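Alpha-galactosidase 1 (Saccharomyces cerevisiae, PDB 3LRM) catalyses the hydrolysis of terminal, non-reducing alpha-D-galactose residues from alpha-D-galactosides such as galactose oligosaccharides, galactomannans and galactolipids. Local coordinates at residues A[35-40]-A[70-75]; A[144-149]-A[181-186]; A[204-209]-A[259-264]. The protein carries 2 engineered substitutions. All coordinates share one frame; numbering follows the deposited sequence.

Contact 1: A[35-40]-A[70-75]; sequences DNWNTF and ILDDCW. With GLA (alpha-D-galactopyranose), chain K; FRU (beta-D-fructofuranose), chain B.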
loop_
_atom_site.group_PDB
_atom_site.type_symbol
_atom_site.label_atom_id
_atom_site.label_comp_id
_atom_site.label_asym_id
_atom_site.label_seq_id
_atom_site.Cartn_x
_atom_site.Cartn_y
_atom_site.Cartn_z
ATOM N N ASP A 35 -5.597 30.004 -17.322
ATOM C CA ASP A 35 -5.696 28.812 -18.156
ATOM C C ASP A 35 -7.125 28.664 -18.683
ATOM O O ASP A 35 -8.090 28.891 -17.956
ATOM C CB ASP A 35 -5.284 27.579 -17.345
ATOM C CG ASP A 35 -5.132 26.340 -18.194
ATOM O OD1 ASP A 35 -6.141 25.872 -18.757
ATOM O OD2 ASP A 35 -4.000 25.820 -18.283
ATOM N N ASN A 36 -7.250 28.269 -19.944
ATOM C CA ASN A 36 -8.554 28.165 -20.618
ATOM C C ASN A 36 -9.390 26.910 -20.301
ATOM O O ASN A 36 -10.581 26.846 -20.639
ATOM C CB ASN A 36 -8.354 28.257 -22.128
ATOM C CG ASN A 36 -7.345 27.247 -22.639
ATOM O OD1 ASN A 36 -7.705 26.137 -23.039
ATOM N ND2 ASN A 36 -6.069 27.615 -22.593
ATOM N N TRP A 37 -8.770 25.920 -19.659
ATOM C CA TRP A 37 -9.408 24.616 -19.452
ATOM C C TRP A 37 -10.726 24.661 -18.663
ATOM O O TRP A 37 -11.771 24.266 -19.194
ATOM C CB TRP A 37 -8.438 23.606 -18.816
ATOM C CG TRP A 37 -8.978 22.210 -18.856
ATOM C CD1 TRP A 37 -9.366 21.440 -17.784
ATOM C CD2 TRP A 37 -9.229 21.422 -20.028
ATOM N NE1 TRP A 37 -9.829 20.217 -18.224
ATOM C CE2 TRP A 37 -9.755 20.181 -19.594
ATOM C CE3 TRP A 37 -9.050 21.639 -21.403
ATOM C CZ2 TRP A 37 -10.112 19.163 -20.490
ATOM C CZ3 TRP A 37 -9.404 20.624 -22.296
ATOM C CH2 TRP A 37 -9.928 19.402 -21.833
ATOM N N ASN A 38 -10.669 25.157 -17.419
ATOM C CA ASN A 38 -11.812 25.147 -16.482
ATOM C C ASN A 38 -13.156 25.595 -17.044
ATOM O O ASN A 38 -14.202 25.290 -16.463
ATOM C CB ASN A 38 -11.500 25.975 -15.232
ATOM C CG ASN A 38 -10.633 25.233 -14.233
ATOM O OD1 ASN A 38 -9.773 24.421 -14.607
ATOM N ND2 ASN A 38 -10.844 25.516 -12.947
ATOM N N THR A 39 -13.131 26.327 -18.156
ATOM C CA THR A 39 -14.361 26.829 -18.759
ATOM C C THR A 39 -14.477 26.467 -20.227
ATOM O O THR A 39 -15.529 25.980 -20.660
ATOM C CB THR A 39 -14.503 28.368 -18.622
ATOM O OG1 THR A 39 -13.356 29.009 -19.196
ATOM C CG2 THR A 39 -14.665 28.785 -17.155
ATOM N N PHE A 40 -13.404 26.701 -20.989
ATOM C CA PHE A 40 -13.454 26.535 -22.454
ATOM C C PHE A 40 -13.049 25.148 -22.961
ATOM O O PHE A 40 -13.291 24.815 -24.136
ATOM C CB PHE A 40 -12.624 27.611 -23.160
ATOM C CG PHE A 40 -12.879 28.997 -22.658
ATOM C CD1 PHE A 40 -11.988 29.604 -21.772
ATOM C CD2 PHE A 40 -14.006 29.702 -23.068
ATOM C CE1 PHE A 40 -12.211 30.897 -21.301
ATOM C CE2 PHE A 40 -14.241 30.996 -22.602
ATOM C CZ PHE A 40 -13.338 31.594 -21.715
ATOM N N ILE A 70 -1.768 30.654 -20.235
ATOM C CA ILE A 70 -1.505 29.248 -20.485
ATOM C C ILE A 70 -2.553 28.639 -21.405
ATOM O O ILE A 70 -3.735 28.548 -21.056
ATOM C CB ILE A 70 -1.386 28.446 -19.170
ATOM C CG1 ILE A 70 -0.467 29.185 -18.184
ATOM C CG2 ILE A 70 -0.892 27.025 -19.460
ATOM C CD1 ILE A 70 -0.692 28.826 -16.736
ATOM N N LEU A 71 -2.096 28.248 -22.592
ATOM C CA LEU A 71 -2.911 27.512 -23.543
ATOM C C LEU A 71 -2.845 26.033 -23.195
ATOM O O LEU A 71 -1.761 25.464 -23.058
ATOM C CB LEU A 71 -2.432 27.746 -24.978
ATOM C CG LEU A 71 -3.120 26.945 -26.085
ATOM C CD1 LEU A 71 -4.563 27.383 -26.290
ATOM C CD2 LEU A 71 -2.340 27.078 -27.366
ATOM N N ASP A 72 -4.015 25.420 -23.058
ATOM C CA ASP A 72 -4.117 24.044 -22.614
ATOM C C ASP A 72 -4.158 23.041 -23.780
ATOM O O ASP A 72 -3.447 23.204 -24.766
ATOM C CB ASP A 72 -5.328 23.891 -21.699
ATOM C CG ASP A 72 -5.131 22.817 -20.664
ATOM O OD1 ASP A 72 -4.484 23.093 -19.632
ATOM O OD2 ASP A 72 -5.625 21.697 -20.893
ATOM N N ASP A 73 -4.982 22.006 -23.651
ATOM C CA ASP A 73 -5.041 20.914 -24.624
ATOM C C ASP A 73 -5.812 21.304 -25.889
ATOM O O ASP A 73 -6.404 22.381 -25.962
ATOM C CB ASP A 73 -5.680 19.674 -23.977
ATOM C CG ASP A 73 -5.159 18.369 -24.553
ATOM O OD1 ASP A 73 -4.498 18.395 -25.605
ATOM O OD2 ASP A 73 -5.409 17.308 -23.949
ATOM N N CYS A 74 -5.792 20.407 -26.875
ATOM C CA CYS A 74 -6.570 20.519 -28.115
ATOM C C CYS A 74 -6.131 21.711 -28.976
ATOM O O CYS A 74 -6.965 22.471 -29.473
ATOM C CB CYS A 74 -8.090 20.555 -27.828
ATOM S SG CYS A 74 -8.593 19.864 -26.204
ATOM N N TRP A 75 -4.821 21.868 -29.149
ATOM C CA TRP A 75 -4.274 23.003 -29.902
ATOM C C TRP A 75 -3.555 22.577 -31.174
ATOM O O TRP A 75 -3.402 23.376 -32.101
ATOM C CB TRP A 75 -3.329 23.845 -29.038
ATOM C CG TRP A 75 -2.093 23.115 -28.611
ATOM C CD1 TRP A 75 -1.896 22.456 -27.431
ATOM C CD2 TRP A 75 -0.881 22.955 -29.364
ATOM N NE1 TRP A 75 -0.640 21.907 -27.396
ATOM C CE2 TRP A 75 0.005 22.193 -28.570
ATOM C CE3 TRP A 75 -0.456 23.387 -30.634
ATOM C CZ2 TRP A 75 1.292 21.847 -29.001
ATOM C CZ3 TRP A 75 0.823 23.042 -31.064
ATOM C CH2 TRP A 75 1.683 22.280 -30.248
HETATM C C1 GLA K . -5.297 16.809 -17.495
HETATM C C2 GLA K . -4.955 17.954 -16.545
HETATM C C3 GLA K . -5.994 19.075 -16.690
HETATM C C4 GLA K . -6.141 19.503 -18.155
HETATM C C5 GLA K . -6.378 18.274 -19.045
HETATM C C6 GLA K . -6.488 18.615 -20.529
HETATM O O2 GLA K . -4.905 17.459 -15.202
HETATM O O3 GLA K . -5.647 20.200 -15.872
HETATM O O4 GLA K . -4.959 20.205 -18.563
HETATM O O5 GLA K . -5.328 17.320 -18.836
HETATM O O6 GLA K . -7.305 17.655 -21.206
HETATM C C1 FRU B . -12.133 15.762 -18.940
HETATM C C2 FRU B . -11.036 14.889 -19.570
HETATM C C3 FRU B . -10.309 15.676 -20.675
HETATM C C4 FRU B . -10.655 15.004 -21.989
HETATM C C5 FRU B . -11.696 13.956 -21.635
HETATM C C6 FRU B . -11.406 12.636 -22.345
HETATM O O1 FRU B . -11.664 17.030 -18.521
HETATM O O2 FRU B . -10.210 14.397 -18.509
HETATM O O3 FRU B . -8.909 15.751 -20.519
HETATM O O4 FRU B . -11.197 15.954 -22.879
HETATM O O5 FRU B . -11.690 13.811 -20.224
HETATM O O6 FRU B . -11.256 11.556 -21.446
#
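Asp35, Asn36 and Trp37 meet Ile70 and Asp72 in a buried contact at the C-terminal ends of two neighbouring parallel strands, where the chain leaves the barrel sheet and forms part of the galactose pocket. Asp35 pairs with Ile70 in a parallel bridge. Beyond it side chains carry the contact. The carboxylates of Asp35 and Asp72 lie close, with OD2 of Asp35 3.1 Å from OD1 of Asp72 and their planes 69° apart. Two acceptors of like charge would probably repel; Lys147, which forms a salt bridge with Asp72, is likely to ease this. Asp35 also caps the turn into helix 37-40: its OD1 accepts from Trp37 N at 2.8 Å. Asn36 turns its amide to the other segment, and its ND2 lies 2.9 Å from Ile70 O. With CG of Trp37 anti to the backbone N (chi1 -168°), the indole reaches the sugar. Asp72 OD2 lies 3.5 Å from Trp37 CE3, and C6 of the galactose lies over one face of the indole. Cys74 SG sits at the ring edge, 4.1 Å from Trp37 CZ3, a sulfur-aromatic contact. Asp72 OD2 accepts from galactose O4 at 2.8 Å. Asp73 OD2 takes a weak bond from O6. Trp37 CZ2 comes within 3.3 Å of fructose O1. Cys74 is tied to Cys42 by a disulfide. Strand 32-35 lies between strands 68-70 and 290-292, and Asp35 and Ile70 both touch Ile291. On the other flank, Leu71, Asp72 and Asp73 pack on strand 109-115, while Leu71 also reaches Leu49 of helix 46-58.

Contact 2: A[144-149]-A[181-186]; sequences DYLKYA and VFYSLC. Engineered in segment 144-149: Ala149 (natural residue Asp). Engineered in segment 181-186: Val181 (natural residue Ile). With GLA (alpha-D-galactopyranose), chain K.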
loop_
_atom_site.group_PDB
_atom_site.type_symbol
_atom_site.label_atom_id
_atom_site.label_comp_id
_atom_site.label_asym_id
_atom_site.label_seq_id
_atom_site.Cartn_x
_atom_site.Cartn_y
_atom_site.Cartn_z
ATOM N N ASP A 144 7.344 30.406 -22.787
ATOM C CA ASP A 144 7.961 30.726 -21.493
ATOM C C ASP A 144 7.632 29.732 -20.381
ATOM O O ASP A 144 8.240 29.776 -19.308
ATOM C CB ASP A 144 7.515 32.118 -21.036
ATOM C CG ASP A 144 7.655 33.162 -22.120
ATOM O OD1 ASP A 144 8.777 33.352 -22.628
ATOM O OD2 ASP A 144 6.640 33.802 -22.460
ATOM N N TYR A 145 6.672 28.845 -20.651
ATOM C CA TYR A 145 6.012 28.039 -19.630
ATOM C C TYR A 145 5.452 26.771 -20.270
ATOM O O TYR A 145 4.780 26.836 -21.304
ATOM C CB TYR A 145 4.880 28.866 -18.997
ATOM C CG TYR A 145 4.104 28.245 -17.848
ATOM C CD1 TYR A 145 3.102 27.298 -18.079
ATOM C CD2 TYR A 145 4.331 28.651 -16.534
ATOM C CE1 TYR A 145 2.371 26.745 -17.019
ATOM C CE2 TYR A 145 3.608 28.110 -15.472
ATOM C CZ TYR A 145 2.632 27.160 -15.719
ATOM O OH TYR A 145 1.925 26.630 -14.659
ATOM N N LEU A 146 5.733 25.622 -19.658
ATOM C CA LEU A 146 5.175 24.356 -20.130
ATOM C C LEU A 146 4.426 23.593 -19.038
ATOM O O LEU A 146 5.005 23.223 -18.011
ATOM C CB LEU A 146 6.263 23.471 -20.762
ATOM C CG LEU A 146 5.822 22.091 -21.272
ATOM C CD1 LEU A 146 4.946 22.225 -22.510
ATOM C CD2 LEU A 146 7.012 21.189 -21.553
ATOM N N LYS A 147 3.131 23.380 -19.268
ATOM C CA LYS A 147 2.337 22.483 -18.437
ATOM C C LYS A 147 2.443 21.083 -19.038
ATOM O O LYS A 147 2.030 20.859 -20.181
ATOM C CB LYS A 147 0.883 22.951 -18.372
ATOM C CG LYS A 147 -0.041 22.026 -17.591
ATOM C CD LYS A 147 -1.463 22.529 -17.643
ATOM C CE LYS A 147 -2.414 21.570 -16.963
ATOM N NZ LYS A 147 -3.799 22.131 -16.921
ATOM N N TYR A 148 2.997 20.148 -18.270
ATOM C CA TYR A 148 3.380 18.840 -18.808
ATOM C C TYR A 148 2.638 17.685 -18.112
ATOM O O TYR A 148 2.984 17.297 -16.991
ATOM C CB TYR A 148 4.904 18.686 -18.721
ATOM C CG TYR A 148 5.499 17.673 -19.664
ATOM C CD1 TYR A 148 5.114 17.617 -21.000
ATOM C CD2 TYR A 148 6.464 16.778 -19.222
ATOM C CE1 TYR A 148 5.668 16.686 -21.863
ATOM C CE2 TYR A 148 7.021 15.847 -20.071
ATOM C CZ TYR A 148 6.629 15.808 -21.390
ATOM O OH TYR A 148 7.189 14.873 -22.234
ATOM N N ALA A 149 1.628 17.147 -18.801
ATOM C CA ALA A 149 0.639 16.231 -18.222
ATOM C C ALA A 149 1.099 14.780 -18.132
ATOM O O ALA A 149 2.244 14.474 -18.443
ATOM C CB ALA A 149 -0.672 16.330 -18.974
ATOM N N VAL A 181 12.453 28.332 -19.560
ATOM C CA VAL A 181 11.073 27.845 -19.579
ATOM C C VAL A 181 10.632 27.409 -18.190
ATOM O O VAL A 181 11.283 26.566 -17.565
ATOM C CB VAL A 181 10.868 26.664 -20.570
ATOM C CG1 VAL A 181 9.402 26.244 -20.609
ATOM C CG2 VAL A 181 11.332 27.039 -21.973
ATOM N N PHE A 182 9.534 27.994 -17.716
ATOM C CA PHE A 182 8.919 27.605 -16.453
ATOM C C PHE A 182 8.274 26.243 -16.662
ATOM O O PHE A 182 7.354 26.100 -17.470
ATOM C CB PHE A 182 7.875 28.640 -16.022
ATOM C CG PHE A 182 7.450 28.527 -14.584
ATOM C CD1 PHE A 182 6.687 27.442 -14.141
ATOM C CD2 PHE A 182 7.792 29.521 -13.668
ATOM C CE1 PHE A 182 6.284 27.349 -12.801
ATOM C CE2 PHE A 182 7.390 29.437 -12.327
ATOM C CZ PHE A 182 6.639 28.352 -11.893
ATOM N N TYR A 183 8.778 25.247 -15.939
ATOM C CA TYR A 183 8.401 23.858 -16.161
ATOM C C TYR A 183 7.423 23.394 -15.092
ATOM O O TYR A 183 7.782 23.236 -13.924
ATOM C CB TYR A 183 9.659 22.986 -16.205
ATOM C CG TYR A 183 9.460 21.527 -16.569
ATOM C CD1 TYR A 183 8.496 21.127 -17.492
ATOM C CD2 TYR A 183 10.281 20.546 -16.015
ATOM C CE1 TYR A 183 8.337 19.783 -17.825
ATOM C CE2 TYR A 183 10.134 19.209 -16.345
ATOM C CZ TYR A 183 9.167 18.833 -17.251
ATOM O OH TYR A 183 9.030 17.504 -17.566
ATOM N N SER A 184 6.182 23.186 -15.517
ATOM C CA SER A 184 5.084 22.844 -14.635
ATOM C C SER A 184 4.663 21.385 -14.834
ATOM O O SER A 184 4.103 21.021 -15.877
ATOM C CB SER A 184 3.910 23.788 -14.907
ATOM O OG SER A 184 2.730 23.371 -14.250
ATOM N N LEU A 185 4.942 20.562 -13.826
ATOM C CA LEU A 185 4.564 19.152 -13.831
ATOM C C LEU A 185 3.081 18.960 -13.543
ATOM O O LEU A 185 2.504 19.644 -12.699
ATOM C CB LEU A 185 5.391 18.378 -12.808
ATOM C CG LEU A 185 6.655 17.640 -13.251
ATOM C CD1 LEU A 185 7.428 18.377 -14.325
ATOM C CD2 LEU A 185 7.538 17.371 -12.042
ATOM N N CYS A 186 2.472 18.020 -14.254
ATOM C CA CYS A 186 1.059 17.728 -14.090
ATOM C C CYS A 186 0.849 16.209 -14.042
ATOM O O CYS A 186 0.154 15.641 -14.883
ATOM C CB CYS A 186 0.263 18.385 -15.223
ATOM S SG CYS A 186 -1.545 18.259 -15.130
HETATM C C1 GLA K . -5.297 16.809 -17.495
HETATM C C2 GLA K . -4.955 17.954 -16.545
HETATM C C3 GLA K . -5.994 19.075 -16.690
HETATM C C4 GLA K . -6.141 19.503 -18.155
HETATM C C5 GLA K . -6.378 18.274 -19.045
HETATM C C6 GLA K . -6.488 18.615 -20.529
HETATM O O2 GLA K . -4.905 17.459 -15.202
HETATM O O3 GLA K . -5.647 20.200 -15.872
HETATM O O4 GLA K . -4.959 20.205 -18.563
HETATM O O5 GLA K . -5.328 17.320 -18.836
HETATM O O6 GLA K . -7.305 17.655 -21.206
HETATM O O HOH W 1 0.372 24.501 -14.959
#
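Cys186, Tyr148 and Tyr145 bury much of the surface between strands 145-149 and 182-185. Cys186 N donates to Tyr148 O at 2.9 Å. Its CB lies 3.4 Å from the same Tyr148 O. With SG anti to the backbone N (chi1 -175°), the thiol points into the pocket, 3.5 Å from galactose O2. Tyr148 is on the face of Leu146 and Tyr183. Its CD2 lies 3.1 Å from Tyr183 OH, near the plane of the Tyr183 ring, and the two rings are oblique at 44°. Tyr183 OH is bonded to Tyr167 O of helix 160-176. That helix links the two strands in a beta-alpha-beta crossover of the TIM barrel, and five backbone bonds run between them in parallel register. On the face of Lys147 and Ser184, Tyr145 lies beside Phe182 and points the same way. Their planes are 18° apart but slid past each other, and CE2 of Tyr145 meets CD1 of Phe182 at 3.4 Å. A water bridges Tyr145 OH and Ser184 OG; Tyr145 OH is also bonded to Gln31. Lys147 is fully extended, and its NZ donates to galactose O3 and, at 2.8 Å, to O4. Ala149, engineered, stands where the natural enzyme has its aspartate nucleophile; its CB is 4.4 Å from Cys186 CB.

Contact 3: A[204-209]-A[259-264]; sequences WRMSGD and NDLDNL. With GLA (alpha-D-galactopyranose), chain K.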
loop_
_atom_site.group_PDB
_atom_site.type_symbol
_atom_site.label_atom_id
_atom_site.label_comp_id
_atom_site.label_asym_id
_atom_site.label_seq_id
_atom_site.Cartn_x
_atom_site.Cartn_y
_atom_site.Cartn_z
ATOM N N TRP A 204 4.688 21.268 -9.334
ATOM C CA TRP A 204 4.113 19.957 -9.614
ATOM C C TRP A 204 2.713 19.806 -9.049
ATOM O O TRP A 204 2.461 20.089 -7.874
ATOM C CB TRP A 204 5.015 18.849 -9.070
ATOM C CG TRP A 204 5.449 19.088 -7.655
ATOM C CD1 TRP A 204 4.794 18.710 -6.519
ATOM C CD2 TRP A 204 6.626 19.775 -7.228
ATOM N NE1 TRP A 204 5.489 19.118 -5.414
ATOM C CE2 TRP A 204 6.620 19.774 -5.818
ATOM C CE3 TRP A 204 7.688 20.394 -7.900
ATOM C CZ2 TRP A 204 7.635 20.364 -5.064
ATOM C CZ3 TRP A 204 8.701 20.979 -7.149
ATOM C CH2 TRP A 204 8.668 20.957 -5.747
ATOM N N ARG A 205 1.793 19.375 -9.899
ATOM C CA ARG A 205 0.464 19.008 -9.450
ATOM C C ARG A 205 0.585 17.862 -8.456
ATOM O O ARG A 205 1.306 16.886 -8.694
ATOM C CB ARG A 205 -0.413 18.610 -10.638
ATOM C CG ARG A 205 -0.875 19.793 -11.498
ATOM C CD ARG A 205 -2.102 20.470 -10.914
ATOM N NE ARG A 205 -3.175 19.507 -10.703
ATOM C CZ ARG A 205 -4.043 19.121 -11.636
ATOM N NH1 ARG A 205 -3.993 19.623 -12.864
ATOM N NH2 ARG A 205 -4.971 18.229 -11.334
ATOM N N MET A 206 -0.101 18.005 -7.326
ATOM C CA MET A 206 -0.011 17.018 -6.255
ATOM C C MET A 206 -1.292 16.228 -6.032
ATOM O O MET A 206 -1.376 15.434 -5.096
ATOM C CB MET A 206 0.475 17.660 -4.952
ATOM C CG MET A 206 -0.101 19.033 -4.603
ATOM S SD MET A 206 -1.884 19.147 -4.407
ATOM C CE MET A 206 -2.213 17.936 -3.134
ATOM N N SER A 207 -2.280 16.446 -6.896
ATOM C CA SER A 207 -3.551 15.740 -6.822
ATOM C C SER A 207 -4.213 15.684 -8.184
ATOM O O SER A 207 -3.729 16.283 -9.139
ATOM C CB SER A 207 -4.498 16.436 -5.849
ATOM O OG SER A 207 -5.097 17.557 -6.474
ATOM N N GLY A 208 -5.327 14.964 -8.258
ATOM C CA GLY A 208 -6.197 14.996 -9.423
ATOM C C GLY A 208 -6.925 16.322 -9.519
ATOM O O GLY A 208 -6.939 17.105 -8.569
ATOM N N ASP A 209 -7.541 16.565 -10.669
ATOM C CA ASP A 209 -8.151 17.854 -10.979
ATOM C C ASP A 209 -9.166 18.335 -9.958
ATOM O O ASP A 209 -9.965 17.559 -9.442
ATOM C CB ASP A 209 -8.810 17.822 -12.357
ATOM C CG ASP A 209 -7.832 17.510 -13.477
ATOM O OD1 ASP A 209 -6.636 17.259 -13.207
ATOM O OD2 ASP A 209 -8.276 17.509 -14.642
ATOM N N ASN A 259 4.304 23.115 -4.583
ATOM C CA ASN A 259 3.163 22.226 -4.685
ATOM C C ASN A 259 2.062 22.966 -5.421
ATOM O O ASN A 259 1.756 24.120 -5.102
ATOM C CB ASN A 259 2.670 21.791 -3.307
ATOM C CG ASN A 259 3.652 20.883 -2.584
ATOM O OD1 ASN A 259 4.103 19.877 -3.118
ATOM N ND2 ASN A 259 3.963 21.229 -1.349
ATOM N N ASP A 260 1.484 22.299 -6.416
ATOM C CA ASP A 260 0.440 22.880 -7.241
ATOM C C ASP A 260 -0.879 22.181 -6.919
ATOM O O ASP A 260 -1.031 20.980 -7.159
ATOM C CB ASP A 260 0.819 22.752 -8.726
ATOM C CG ASP A 260 -0.215 23.351 -9.675
ATOM O OD1 ASP A 260 -1.255 23.881 -9.238
ATOM O OD2 ASP A 260 0.025 23.281 -10.896
ATOM N N LEU A 261 -1.823 22.947 -6.376
ATOM C CA LEU A 261 -3.134 22.433 -6.014
ATOM C C LEU A 261 -4.182 22.663 -7.105
ATOM O O LEU A 261 -5.377 22.671 -6.819
ATOM C CB LEU A 261 -3.626 23.056 -4.707
ATOM C CG LEU A 261 -2.820 23.267 -3.423
ATOM C CD1 LEU A 261 -3.734 22.977 -2.246
ATOM C CD2 LEU A 261 -1.557 22.444 -3.318
ATOM N N ASP A 262 -3.724 22.856 -8.344
ATOM C CA ASP A 262 -4.579 23.028 -9.530
ATOM C C ASP A 262 -5.169 24.427 -9.634
ATOM O O ASP A 262 -5.196 25.171 -8.659
ATOM C CB ASP A 262 -5.680 21.960 -9.586
ATOM C CG ASP A 262 -6.208 21.722 -10.988
ATOM O OD1 ASP A 262 -5.676 22.301 -11.957
ATOM O OD2 ASP A 262 -7.164 20.939 -11.124
ATOM N N ASN A 263 -5.634 24.773 -10.833
ATOM C CA ASN A 263 -6.168 26.097 -11.134
ATOM C C ASN A 263 -7.287 26.508 -10.192
ATOM O O ASN A 263 -8.017 25.670 -9.675
ATOM C CB ASN A 263 -6.664 26.164 -12.583
ATOM C CG ASN A 263 -5.607 25.733 -13.599
ATOM O OD1 ASN A 263 -4.403 25.716 -13.310
ATOM N ND2 ASN A 263 -6.060 25.387 -14.804
ATOM N N LEU A 264 -7.415 27.807 -9.971
ATOM C CA LEU A 264 -8.435 28.333 -9.077
ATOM C C LEU A 264 -9.827 28.182 -9.681
ATOM O O LEU A 264 -10.015 28.362 -10.888
ATOM C CB LEU A 264 -8.126 29.793 -8.718
ATOM C CG LEU A 264 -6.914 29.988 -7.790
ATOM C CD1 LEU A 264 -6.329 31.374 -7.934
ATOM C CD2 LEU A 264 -7.281 29.712 -6.338
HETATM C C1 GLA K . -5.297 16.809 -17.495
HETATM C C2 GLA K . -4.955 17.954 -16.545
HETATM C C3 GLA K . -5.994 19.075 -16.690
HETATM C C4 GLA K . -6.141 19.503 -18.155
HETATM C C5 GLA K . -6.378 18.274 -19.045
HETATM C C6 GLA K . -6.488 18.615 -20.529
HETATM O O2 GLA K . -4.905 17.459 -15.202
HETATM O O3 GLA K . -5.647 20.200 -15.872
HETATM O O4 GLA K . -4.959 20.205 -18.563
HETATM O O5 GLA K . -5.328 17.320 -18.836
HETATM O O6 GLA K . -7.305 17.655 -21.206
HETATM O O HOH W 2 -2.923 19.290 -7.694
#
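Arg205 and Asp260 pair in parallel at the ends of strands 203-205 and 258-260, as do Trp204 and Asn259. Asp260 N donates to Trp204 O at 2.8 Å, and Met206 N donates to Asp260 O at 3.1 Å. On one face of the sheet, Trp204 NE1 donates to Asn259 OD1 at 2.8 Å, with ring and amide planes 85° apart. Met206 SD rests on Leu261 CD2 at 3.5 Å. These are neighbouring strands of the TIM barrel, and their C-terminal loops line the galactose site. The Arg205 chain is bent at chi2 and chi3, which lays its guanidinium flat against the Asp262 carboxylate, planes 10° apart. Asp262 OD1 is 3.3 Å from Arg205 NH1, over the face, a salt bridge of charge alone. OD1 of Asp209, the proton donor, lies in the guanidinium plane, and Arg205 NH2 makes a salt bridge of 2.7 Å to it. That OD1 also accepts from galactose O2 at 2.6 Å. NH1 reaches O2 and O3 only weakly, while a water joins NE to Asp260 O. A leucine in place of Arg205 would probably leave Asp262 without its stacked charge and Asp209 freer to turn.

All three contacts are buried in the barrel domain, none lies at the surface, and each touches the same galactose. Contacts 2 and 3 reach adjoining strands, 182-185 and 203-205, where Leu185 O probably accepts from Arg205 N. Contact 1 lies farther round the sheet. It meets contact 2 through the salt bridge from Asp72 OD1 to Lys147 NZ, and contact 3 through packing of Asp35 against Asn263. Their chemistry differs. Contact 2 follows full strands, so regular backbone bonding and aromatic packing dominate. Contacts 1 and 3 lie mostly beyond the strand ends, with carboxylates prominent: contact 1 sets two acids close together and takes its balancing lysine from contact 2, while contact 3 has its own arginine.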